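Tubulin/ftsz, gtpase (Methanosaeta thermophila, PDB 3ZID) binds and probably hydrolyses GTP as an archaeal tubulin/FtsZ-like cytoskeletal protein, and is predicted to take part in control of cell shape. Local coordinates at residues A[141-146]-A[326-331]; A[170-175]-A[232-237]; A[176-181]-A[254-259]. All coordinates share one frame; numbering follows the deposited sequence.

Contact 1 of 3, residues A[141-146]-A[326-331]; sequences AVLPFR and PGLVEL. With GDP (guanosine-5'-diphosphate), chain C.
L143 and L328 meet at about a right angle, methyl against methyl, with L143 CD1 3.8 Å from L328 CD2. L143 closes strand 136-143, and its side chain leaves that strand toward helix 326-369; with CG beside the backbone N (chi1 -49°) the isobutyl fork opens onto the first turn of the helix. Its other methyl, CD2, lies 4.4 Å from CD2 of L331, so the two branches of one leucine are shared between residues almost one helical turn apart. L331 likewise divides its methyls, CD2 to L143 and CD1 to P144 CG, 4.2 Å away, and helix 150-165 supports this layer through L153, which touches both P144 and L331. Branched leucines and a rigid proline suit this place because they fill an apolar seam without needing polar partners.

Toward solvent, polar groups take over. E330, extended from the helix, brings OE2 to 3.7 Å from R146 NH2 in a long salt bridge. The guanidinium and carboxylate planes are 27° apart, but the oxygen lies well out of the guanidinium plane, so only the charges act. R146 is poorly ordered and a looser second partner: E330 OE2 pairs more firmly with K334 one turn on.

V142 and F145 face the nucleotide, F145 CE2 lying 3.6 Å from GDP O2', and P144 meets it with CA and CB. One short segment thus lines the nucleotide pocket and packs on the start of the long C-terminal helix, at the C-terminal edge of the parallel sheet where the GTPase domain of the tubulin/FtsZ family binds its nucleotide.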
loop_
_atom_site.group_PDB
_atom_site.type_symbol
_atom_site.label_atom_id
_atom_site.label_comp_id
_atom_site.label_asym_id
_atom_site.label_seq_id
_atom_site.Cartn_x
_atom_site.Cartn_y
_atom_site.Cartn_z
ATOM N N ALA A 141 1.424 0.818 -0.516
ATOM C CA ALA A 141 2.435 0.473 0.495
ATOM C C ALA A 141 1.830 -0.170 1.746
ATOM O O ALA A 141 1.108 0.494 2.501
ATOM C CB ALA A 141 3.202 1.700 0.876
ATOM N N VAL A 142 2.131 -1.450 1.973
ATOM C CA VAL A 142 1.568 -2.161 3.120
ATOM C C VAL A 142 2.479 -2.086 4.359
ATOM O O VAL A 142 3.628 -2.523 4.312
ATOM C CB VAL A 142 1.289 -3.625 2.777
ATOM C CG1 VAL A 142 0.772 -4.355 3.990
ATOM C CG2 VAL A 142 0.298 -3.721 1.580
ATOM N N LEU A 143 1.961 -1.515 5.448
ATOM C CA LEU A 143 2.734 -1.297 6.684
ATOM C C LEU A 143 2.713 -2.508 7.588
ATOM O O LEU A 143 1.733 -3.255 7.576
ATOM C CB LEU A 143 2.160 -0.109 7.465
ATOM C CG LEU A 143 1.929 1.139 6.628
ATOM C CD1 LEU A 143 1.286 2.221 7.463
ATOM C CD2 LEU A 143 3.243 1.608 6.026
ATOM N N PRO A 144 3.768 -2.691 8.410
ATOM C CA PRO A 144 3.893 -3.890 9.245
ATOM C C PRO A 144 2.897 -3.940 10.397
ATOM O O PRO A 144 2.298 -2.928 10.738
ATOM C CB PRO A 144 5.331 -3.793 9.795
ATOM C CG PRO A 144 5.623 -2.340 9.809
ATOM C CD PRO A 144 4.912 -1.779 8.593
ATOM N N PHE A 145 2.685 -5.132 10.950
ATOM C CA PHE A 145 2.027 -5.268 12.253
ATOM C C PHE A 145 2.885 -4.569 13.303
ATOM O O PHE A 145 4.096 -4.587 13.201
ATOM C CB PHE A 145 1.881 -6.730 12.639
ATOM C CG PHE A 145 0.995 -7.509 11.739
ATOM C CD1 PHE A 145 -0.358 -7.235 11.671
ATOM C CD2 PHE A 145 1.515 -8.546 10.966
ATOM C CE1 PHE A 145 -1.186 -7.965 10.845
ATOM C CE2 PHE A 145 0.700 -9.290 10.146
ATOM C CZ PHE A 145 -0.664 -8.997 10.081
ATOM N N ARG A 146 2.251 -3.924 14.276
ATOM C CA ARG A 146 2.943 -3.176 15.337
ATOM C C ARG A 146 4.057 -3.958 16.034
ATOM O O ARG A 146 5.169 -3.453 16.225
ATOM C CB ARG A 146 1.906 -2.702 16.362
ATOM C CG ARG A 146 2.431 -1.953 17.585
ATOM C CD ARG A 146 1.219 -1.495 18.386
ATOM N NE ARG A 146 0.579 -0.369 17.704
ATOM C CZ ARG A 146 -0.706 -0.041 17.808
ATOM N NH1 ARG A 146 -1.529 -0.779 18.538
ATOM N NH2 ARG A 146 -1.179 1.006 17.146
ATOM N N PRO A 326 0.106 11.220 11.984
ATOM C CA PRO A 326 0.738 10.887 13.271
ATOM C C PRO A 326 1.003 9.389 13.427
ATOM O O PRO A 326 1.962 9.013 14.097
ATOM C CB PRO A 326 -0.269 11.400 14.308
ATOM C CG PRO A 326 -1.579 11.549 13.546
ATOM C CD PRO A 326 -1.174 11.929 12.157
ATOM N N GLY A 327 0.184 8.548 12.806
ATOM C CA GLY A 327 0.383 7.107 12.869
ATOM C C GLY A 327 1.725 6.656 12.295
ATOM O O GLY A 327 2.357 5.720 12.802
ATOM N N LEU A 328 2.141 7.300 11.209
ATOM C CA LEU A 328 3.446 7.038 10.601
ATOM C C LEU A 328 4.596 7.524 11.481
ATOM O O LEU A 328 5.661 6.909 11.523
ATOM C CB LEU A 328 3.528 7.679 9.212
ATOM C CG LEU A 328 2.665 7.008 8.137
ATOM C CD1 LEU A 328 2.813 7.737 6.833
ATOM C CD2 LEU A 328 3.039 5.552 7.964
ATOM N N VAL A 329 4.393 8.639 12.173
ATOM C CA VAL A 329 5.434 9.139 13.078
ATOM C C VAL A 329 5.680 8.125 14.199
ATOM O O VAL A 329 6.829 7.792 14.526
ATOM C CB VAL A 329 5.081 10.530 13.634
ATOM C CG1 VAL A 329 6.113 10.979 14.692
ATOM C CG2 VAL A 329 5.007 11.537 12.489
ATOM N N GLU A 330 4.585 7.582 14.721
ATOM C CA GLU A 330 4.623 6.531 15.729
ATOM C C GLU A 330 5.452 5.345 15.238
ATOM O O GLU A 330 6.260 4.789 15.987
ATOM C CB GLU A 330 3.188 6.104 16.066
ATOM C CG GLU A 330 3.028 4.951 17.053
ATOM C CD GLU A 330 1.577 4.451 17.136
ATOM O OE1 GLU A 330 0.732 4.915 16.337
ATOM O OE2 GLU A 330 1.286 3.575 17.985
ATOM N N LEU A 331 5.251 4.967 13.975
ATOM C CA LEU A 331 5.993 3.866 13.354
ATOM C C LEU A 331 7.489 4.177 13.310
ATOM O O LEU A 331 8.330 3.316 13.600
ATOM C CB LEU A 331 5.451 3.590 11.951
ATOM C CG LEU A 331 6.252 2.659 11.051
ATOM C CD1 LEU A 331 6.402 1.314 11.734
ATOM C CD2 LEU A 331 5.532 2.471 9.743
HETATM P PB GDP C . 9.351 -9.734 0.756
HETATM O O1B GDP C . 9.068 -8.426 0.036
HETATM O O2B GDP C . 8.823 -10.897 -0.060
HETATM O O3B GDP C . 10.853 -9.857 0.947
HETATM O O3A GDP C . 8.694 -9.696 2.219
HETATM P PA GDP C . 7.111 -9.603 2.466
HETATM O O1A GDP C . 6.580 -10.893 2.988
HETATM O O2A GDP C . 6.337 -9.105 1.265
HETATM O "O5'" GDP C . 7.097 -8.457 3.570
HETATM C "C5'" GDP C . 6.741 -8.791 4.903
HETATM C "C4'" GDP C . 5.718 -7.767 5.375
HETATM O "O4'" GDP C . 4.541 -7.921 4.580
HETATM C "C3'" GDP C . 5.337 -8.075 6.798
HETATM O "O3'" GDP C . 4.910 -6.845 7.378
HETATM C "C2'" GDP C . 4.173 -9.012 6.625
HETATM O "O2'" GDP C . 3.314 -8.923 7.756
HETATM C "C1'" GDP C . 3.490 -8.444 5.397
HETATM N N9 GDP C . 2.801 -9.424 4.556
HETATM C C8 GDP C . 3.308 -10.560 4.039
HETATM N N7 GDP C . 2.387 -11.174 3.256
HETATM C C5 GDP C . 1.277 -10.408 3.279
HETATM C C6 GDP C . -0.052 -10.455 2.662
HETATM O O6 GDP C . -0.373 -11.408 1.942
HETATM N N1 GDP C . -0.899 -9.460 2.922
HETATM C C2 GDP C . -0.580 -8.428 3.716
HETATM N N2 GDP C . -1.511 -7.474 3.926
HETATM N N3 GDP C . 0.624 -8.299 4.325
HETATM C C4 GDP C . 1.565 -9.247 4.125
#

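Contact 2 of 3, residues A[170-175]-A[232-237]; sequences GMILVD and GTLGYY
G232 joins I172 in a single beta bridge, gripped by two short backbone bonds. Its N donates to M171 O at 2.7 Å, and its O receives L173 N, also at 2.7 Å and nearly straight (168° at the hydrogen). I172 CA adds a weaker C-H contact to the same G232 oxygen. Both polar backbone atoms of G232 are thus used by the strand, and its very extended backbone is one that glycine readily adopts.

A third bond reinforces the bridge. T233 OG1 donates to L173 O at 2.9 Å in the plane of that carbonyl, and the hydroxyl is placed there by lying anti to the backbone N (chi1 -163°). A valine here would keep much of the bulk but lose this donor, and would probably leave L173 O without its T233 partner and the crossing less firmly fixed beyond the bridge. Apolar groups close the other flank: I172 CD1 and CG2 each lie 4.1 Å from L234 CG, the two side chains meeting obliquely. Beta-branched isoleucine offers two separate carbons to that one leucine.

The strand segments, 172-175 and 232-237, diverge at 70°, too steep for a bonded ladder to continue past the bridge. Further out, I172 and V174 are held by backbone bonds to strand 136-143, while D175 caps the following helix through Q177 N. Strand 172-175 is one of the two outer strands of the parallel sheet, and strand 232-238, an outer strand of the mixed sheet, touches it at this one bridge; R200 of helix 186-210 bonds to L234 O, tying that helix to strand 232-238.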
loop_
_atom_site.group_PDB
_atom_site.type_symbol
_atom_site.label_atom_id
_atom_site.label_comp_id
_atom_site.label_asym_id
_atom_site.label_seq_id
_atom_site.Cartn_x
_atom_site.Cartn_y
_atom_site.Cartn_z
ATOM N N GLY A 170 1.755 10.054 -5.332
ATOM C CA GLY A 170 1.049 9.739 -4.113
ATOM C C GLY A 170 1.385 8.328 -3.708
ATOM O O GLY A 170 2.238 7.671 -4.299
ATOM N N MET A 171 0.716 7.866 -2.677
ATOM C CA MET A 171 0.972 6.547 -2.173
ATOM C C MET A 171 -0.252 6.123 -1.404
ATOM O O MET A 171 -0.800 6.899 -0.614
ATOM C CB MET A 171 2.224 6.585 -1.291
ATOM C CG MET A 171 2.328 5.518 -0.259
ATOM S SD MET A 171 4.031 5.306 0.290
ATOM C CE MET A 171 4.601 6.987 0.412
ATOM N N ILE A 172 -0.737 4.921 -1.675
ATOM C CA ILE A 172 -1.838 4.431 -0.858
ATOM C C ILE A 172 -1.343 3.582 0.301
ATOM O O ILE A 172 -0.748 2.528 0.105
ATOM C CB ILE A 172 -2.829 3.636 -1.663
ATOM C CG1 ILE A 172 -3.658 4.612 -2.517
ATOM C CG2 ILE A 172 -3.775 2.879 -0.727
ATOM C CD1 ILE A 172 -4.114 4.051 -3.832
ATOM N N LEU A 173 -1.632 4.036 1.509
ATOM C CA LEU A 173 -1.170 3.352 2.713
ATOM C C LEU A 173 -2.136 2.258 3.131
ATOM O O LEU A 173 -3.319 2.491 3.240
ATOM C CB LEU A 173 -1.017 4.357 3.857
ATOM C CG LEU A 173 -0.012 5.493 3.653
ATOM C CD1 LEU A 173 -0.073 6.453 4.836
ATOM C CD2 LEU A 173 1.411 4.935 3.465
ATOM N N VAL A 174 -1.606 1.069 3.387
ATOM C CA VAL A 174 -2.386 -0.046 3.905
ATOM C C VAL A 174 -1.760 -0.438 5.253
ATOM O O VAL A 174 -0.605 -0.875 5.317
ATOM C CB VAL A 174 -2.350 -1.255 2.938
ATOM C CG1 VAL A 174 -3.266 -2.393 3.424
ATOM C CG2 VAL A 174 -2.726 -0.816 1.514
ATOM N N ASP A 175 -2.513 -0.266 6.330
ATOM C CA ASP A 175 -1.977 -0.517 7.668
ATOM C C ASP A 175 -2.373 -1.899 8.181
ATOM O O ASP A 175 -3.486 -2.091 8.643
ATOM C CB ASP A 175 -2.453 0.557 8.638
ATOM C CG ASP A 175 -1.804 0.432 10.024
ATOM O OD1 ASP A 175 -0.916 -0.434 10.214
ATOM O OD2 ASP A 175 -2.153 1.237 10.912
ATOM N N GLY A 232 -1.724 8.763 1.144
ATOM C CA GLY A 232 -3.145 8.722 1.400
ATOM C C GLY A 232 -3.596 7.308 1.581
ATOM O O GLY A 232 -2.796 6.411 1.847
ATOM N N THR A 233 -4.885 7.094 1.391
ATOM C CA THR A 233 -5.442 5.775 1.563
ATOM C C THR A 233 -6.758 5.688 0.814
ATOM O O THR A 233 -7.174 6.665 0.184
ATOM C CB THR A 233 -5.607 5.404 3.062
ATOM O OG1 THR A 233 -5.778 3.981 3.184
ATOM C CG2 THR A 233 -6.810 6.116 3.687
ATOM N N LEU A 234 -7.375 4.511 0.848
ATOM C CA LEU A 234 -8.680 4.303 0.235
ATOM C C LEU A 234 -9.694 3.947 1.324
ATOM O O LEU A 234 -9.433 3.108 2.189
ATOM C CB LEU A 234 -8.624 3.162 -0.780
ATOM C CG LEU A 234 -7.686 3.348 -1.960
ATOM C CD1 LEU A 234 -7.722 2.120 -2.874
ATOM C CD2 LEU A 234 -8.087 4.587 -2.751
ATOM N N GLY A 235 -10.867 4.557 1.253
ATOM C CA GLY A 235 -11.979 4.177 2.110
ATOM C C GLY A 235 -13.093 3.512 1.295
ATOM O O GLY A 235 -13.161 3.638 0.079
ATOM N N TYR A 236 -13.962 2.780 1.969
ATOM C CA TYR A 236 -14.919 1.973 1.250
ATOM C C TYR A 236 -16.084 1.659 2.146
ATOM O O TYR A 236 -15.911 1.470 3.346
ATOM C CB TYR A 236 -14.262 0.674 0.837
ATOM C CG TYR A 236 -15.116 -0.266 0.031
ATOM C CD1 TYR A 236 -15.925 -1.216 0.638
ATOM C CD2 TYR A 236 -15.072 -0.228 -1.352
ATOM C CE1 TYR A 236 -16.676 -2.096 -0.126
ATOM C CE2 TYR A 236 -15.801 -1.091 -2.108
ATOM C CZ TYR A 236 -16.610 -2.012 -1.501
ATOM O OH TYR A 236 -17.326 -2.861 -2.308
ATOM N N TYR A 237 -17.275 1.633 1.564
ATOM C CA TYR A 237 -18.447 1.162 2.268
ATOM C C TYR A 237 -19.483 0.665 1.303
ATOM O O TYR A 237 -19.842 1.367 0.375
ATOM C CB TYR A 237 -19.048 2.261 3.123
ATOM C CG TYR A 237 -20.282 1.800 3.874
ATOM C CD1 TYR A 237 -20.188 1.052 5.039
ATOM C CD2 TYR A 237 -21.546 2.099 3.386
ATOM C CE1 TYR A 237 -21.327 0.637 5.707
ATOM C CE2 TYR A 237 -22.680 1.697 4.050
ATOM C CZ TYR A 237 -22.564 0.962 5.193
ATOM O OH TYR A 237 -23.700 0.560 5.821
#

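Contact 3 of 3, residues A[176-181]-A[254-259]. With GDP (guanosine-5'-diphosphate), chain C.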
loop_
_atom_site.group_PDB
_atom_site.type_symbol
_atom_site.label_atom_id
_atom_site.label_comp_id
_atom_site.label_asym_id
_atom_site.label_seq_id
_atom_site.Cartn_x
_atom_site.Cartn_y
_atom_site.Cartn_z
ATOM N N ASN A 176 -1.450 -2.857 8.110
ATOM C CA ASN A 176 -1.748 -4.215 8.568
ATOM C C ASN A 176 -2.241 -4.231 10.015
ATOM O O ASN A 176 -3.110 -5.019 10.372
ATOM C CB ASN A 176 -0.521 -5.132 8.443
ATOM C CG ASN A 176 -0.419 -5.828 7.091
ATOM O OD1 ASN A 176 -1.273 -5.663 6.212
ATOM N ND2 ASN A 176 0.653 -6.612 6.916
ATOM N N GLN A 177 -1.687 -3.353 10.843
ATOM C CA GLN A 177 -2.020 -3.355 12.261
ATOM C C GLN A 177 -3.463 -2.982 12.494
ATOM O O GLN A 177 -4.199 -3.699 13.166
ATOM C CB GLN A 177 -1.095 -2.407 13.039
ATOM C CG GLN A 177 -1.273 -2.466 14.557
ATOM C CD GLN A 177 -1.115 -3.875 15.110
ATOM O OE1 GLN A 177 -0.131 -4.560 14.817
ATOM N NE2 GLN A 177 -2.085 -4.313 15.918
ATOM N N TYR A 178 -3.874 -1.869 11.908
ATOM C CA TYR A 178 -5.236 -1.408 12.077
ATOM C C TYR A 178 -6.215 -2.425 11.489
ATOM O O TYR A 178 -7.305 -2.630 12.026
ATOM C CB TYR A 178 -5.410 -0.056 11.389
ATOM C CG TYR A 178 -6.791 0.521 11.593
ATOM C CD1 TYR A 178 -7.196 0.954 12.854
ATOM C CD2 TYR A 178 -7.713 0.577 10.546
ATOM C CE1 TYR A 178 -8.461 1.474 13.055
ATOM C CE2 TYR A 178 -8.992 1.085 10.745
ATOM C CZ TYR A 178 -9.355 1.534 12.000
ATOM O OH TYR A 178 -10.621 2.040 12.213
ATOM N N LEU A 179 -5.803 -3.101 10.418
ATOM C CA LEU A 179 -6.707 -4.001 9.707
ATOM C C LEU A 179 -6.638 -5.421 10.264
ATOM O O LEU A 179 -7.488 -6.257 9.953
ATOM C CB LEU A 179 -6.404 -4.000 8.207
ATOM C CG LEU A 179 -6.578 -2.649 7.492
ATOM C CD1 LEU A 179 -6.236 -2.758 6.007
ATOM C CD2 LEU A 179 -7.994 -2.107 7.661
ATOM N N LYS A 180 -5.649 -5.656 11.127
ATOM C CA LYS A 180 -5.391 -6.949 11.762
ATOM C C LYS A 180 -6.635 -7.571 12.380
ATOM O O LYS A 180 -7.342 -6.928 13.159
ATOM C CB LYS A 180 -4.346 -6.785 12.867
ATOM C CG LYS A 180 -3.894 -8.081 13.530
ATOM C CD LYS A 180 -2.961 -7.777 14.690
ATOM C CE LYS A 180 -3.771 -7.159 15.850
ATOM N NZ LYS A 180 -2.994 -6.920 17.115
ATOM N N ARG A 181 -6.891 -8.825 12.005
ATOM C CA ARG A 181 -8.035 -9.598 12.488
ATOM C C ARG A 181 -7.595 -11.046 12.574
ATOM O O ARG A 181 -6.548 -11.406 12.050
ATOM C CB ARG A 181 -9.256 -9.488 11.565
ATOM C CG ARG A 181 -9.746 -8.084 11.298
ATOM C CD ARG A 181 -10.211 -7.424 12.574
ATOM N NE ARG A 181 -10.018 -5.980 12.525
ATOM C CZ ARG A 181 -10.921 -5.139 12.039
ATOM N NH1 ARG A 181 -12.071 -5.606 11.565
ATOM N NH2 ARG A 181 -10.679 -3.834 12.024
ATOM N N LEU A 254 -15.551 7.245 5.087
ATOM C CA LEU A 254 -14.556 8.199 5.562
ATOM C C LEU A 254 -14.224 8.034 7.029
ATOM O O LEU A 254 -13.340 8.714 7.541
ATOM C CB LEU A 254 -14.994 9.639 5.333
ATOM C CG LEU A 254 -15.177 10.048 3.893
ATOM C CD1 LEU A 254 -15.774 11.434 3.908
ATOM C CD2 LEU A 254 -13.813 10.030 3.255
ATOM N N ARG A 255 -14.811 7.052 7.686
ATOM C CA ARG A 255 -14.503 6.928 9.089
ATOM C C ARG A 255 -13.409 5.884 9.129
ATOM O O ARG A 255 -13.312 5.058 8.206
ATOM C CB ARG A 255 -15.738 6.486 9.862
ATOM C CG ARG A 255 -16.377 5.261 9.288
ATOM C CD ARG A 255 -17.593 4.831 10.073
ATOM N NE ARG A 255 -18.031 3.503 9.642
ATOM C CZ ARG A 255 -19.068 2.847 10.155
ATOM N NH1 ARG A 255 -19.791 3.397 11.125
ATOM N NH2 ARG A 255 -19.382 1.642 9.690
ATOM N N GLU A 256 -12.646 5.879 10.225
ATOM C CA GLU A 256 -11.450 5.043 10.347
ATOM C C GLU A 256 -11.708 3.601 9.978
ATOM O O GLU A 256 -10.948 2.992 9.220
ATOM C CB GLU A 256 -10.906 5.081 11.783
ATOM C CG GLU A 256 -10.220 6.367 12.193
ATOM C CD GLU A 256 -11.186 7.407 12.744
ATOM O OE1 GLU A 256 -12.419 7.238 12.573
ATOM O OE2 GLU A 256 -10.709 8.380 13.377
ATOM N N VAL A 257 -12.806 3.064 10.501
ATOM C CA VAL A 257 -13.185 1.671 10.278
ATOM C C VAL A 257 -13.349 1.374 8.783
ATOM O O VAL A 257 -13.259 0.228 8.361
ATOM C CB VAL A 257 -14.440 1.317 11.100
ATOM C CG1 VAL A 257 -14.826 -0.144 10.928
ATOM C CG2 VAL A 257 -14.166 1.609 12.570
ATOM N N GLY A 258 -13.547 2.414 7.977
ATOM C CA GLY A 258 -13.789 2.257 6.546
ATOM C C GLY A 258 -12.506 2.368 5.713
ATOM O O GLY A 258 -12.483 1.997 4.535
ATOM N N LEU A 259 -11.453 2.911 6.328
ATOM C CA LEU A 259 -10.182 3.209 5.665
ATOM C C LEU A 259 -9.164 2.052 5.739
ATOM O O LEU A 259 -9.247 1.215 6.624
ATOM C CB LEU A 259 -9.569 4.465 6.279
ATOM C CG LEU A 259 -10.454 5.716 6.213
ATOM C CD1 LEU A 259 -9.797 6.847 6.989
ATOM C CD2 LEU A 259 -10.752 6.133 4.788
HETATM P PB GDP C . 9.351 -9.734 0.756
HETATM O O1B GDP C . 9.068 -8.426 0.036
HETATM O O2B GDP C . 8.823 -10.897 -0.060
HETATM O O3B GDP C . 10.853 -9.857 0.947
HETATM O O3A GDP C . 8.694 -9.696 2.219
HETATM P PA GDP C . 7.111 -9.603 2.466
HETATM O O1A GDP C . 6.580 -10.893 2.988
HETATM O O2A GDP C . 6.337 -9.105 1.265
HETATM O "O5'" GDP C . 7.097 -8.457 3.570
HETATM C "C5'" GDP C . 6.741 -8.791 4.903
HETATM C "C4'" GDP C . 5.718 -7.767 5.375
HETATM O "O4'" GDP C . 4.541 -7.921 4.580
HETATM C "C3'" GDP C . 5.337 -8.075 6.798
HETATM O "O3'" GDP C . 4.910 -6.845 7.378
HETATM C "C2'" GDP C . 4.173 -9.012 6.625
HETATM O "O2'" GDP C . 3.314 -8.923 7.756
HETATM C "C1'" GDP C . 3.490 -8.444 5.397
HETATM N N9 GDP C . 2.801 -9.424 4.556
HETATM C C8 GDP C . 3.308 -10.560 4.039
HETATM N N7 GDP C . 2.387 -11.174 3.256
HETATM C C5 GDP C . 1.277 -10.408 3.279
HETATM C C6 GDP C . -0.052 -10.455 2.662
HETATM O O6 GDP C . -0.373 -11.408 1.942
HETATM N N1 GDP C . -0.899 -9.460 2.922
HETATM C C2 GDP C . -0.580 -8.428 3.716
HETATM N N2 GDP C . -1.511 -7.474 3.926
HETATM N N3 GDP C . 0.624 -8.299 4.325
HETATM C C4 GDP C . 1.565 -9.247 4.125
#
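Y178 reaches from the short helix 176-179 to the backbone of the 3-10 turn 256-258, while N176, two residues earlier, faces the nucleotide. N176 reads the guanine edge with both ends of its amide: OD1 accepts from GDP N2 at 2.9 Å, and ND2 donates to GDP N3 at 3.1 Å (166° at the hydrogen). An asparagine supplies exactly this acceptor and donor side by side, and the pair of bonds fixes the rotation of the amide.

Q177 bonds elsewhere: its OE1 accepts from R146 N in the loop before helix 150-165. Next comes Y178, whose CG lies anti to the backbone N (chi1 -177°), which projects the ring from the helix toward 254-259. The hydroxyl is pressed tightly against the E256-V257 peptide, Y178 OH lying 2.9 Å from E256 C. V257 N, near the ring plane at the edge, and E256 O are also close to it, but at angles too poor for a hydrogen bond. E256 CB, 3.1 Å from the Y178 oxygen, and V257 CG2, 3.6 Å from it, approach from directions about at right angles. A long, flat side chain suits a place where the nearest CA atoms, those of L179 and V257, are 8.6 Å apart.

L179 follows with its CD2 3.7 Å from L259 O, while its side chain also rests on I193 and M196 of helix 186-210. K180 then leaves helical geometry, and the chain turns off.

No hydrogen bond or salt bridge joins the two segments, so they are held by packing, tight at the tyrosine oxygen, rather than by a directional bond; directional bonds from this helix go elsewhere, among them those from Q177 to the loop at R146 and from N176, part of the experimentally established GTP site, to the guanine.

Overall arrangement
The three contacts lie 10 to 13 Å apart, centre to centre: contacts 1 and 3 at the C-terminal ends of the parallel strands, contact 2 at the start of strand 172-175. Strands 136-143 (contact 1) and 172-175 (contact 2) are neighbours, bonded through L143 N to V174 O, and helix 176-179 (contact 3) follows straight on from the second. Along the chain, contacts 2 and 3 both fall between the segments of contact 1, their own segments alternating. Y236 N probably bonds to G258 O where contacts 2 and 3 meet. Contacts 1 and 3 both touch GDP; segment 141-146, lining the nucleotide, packs directly on the C-terminal helix, while neighbouring strand 172-175 leads on to the mixed sheet.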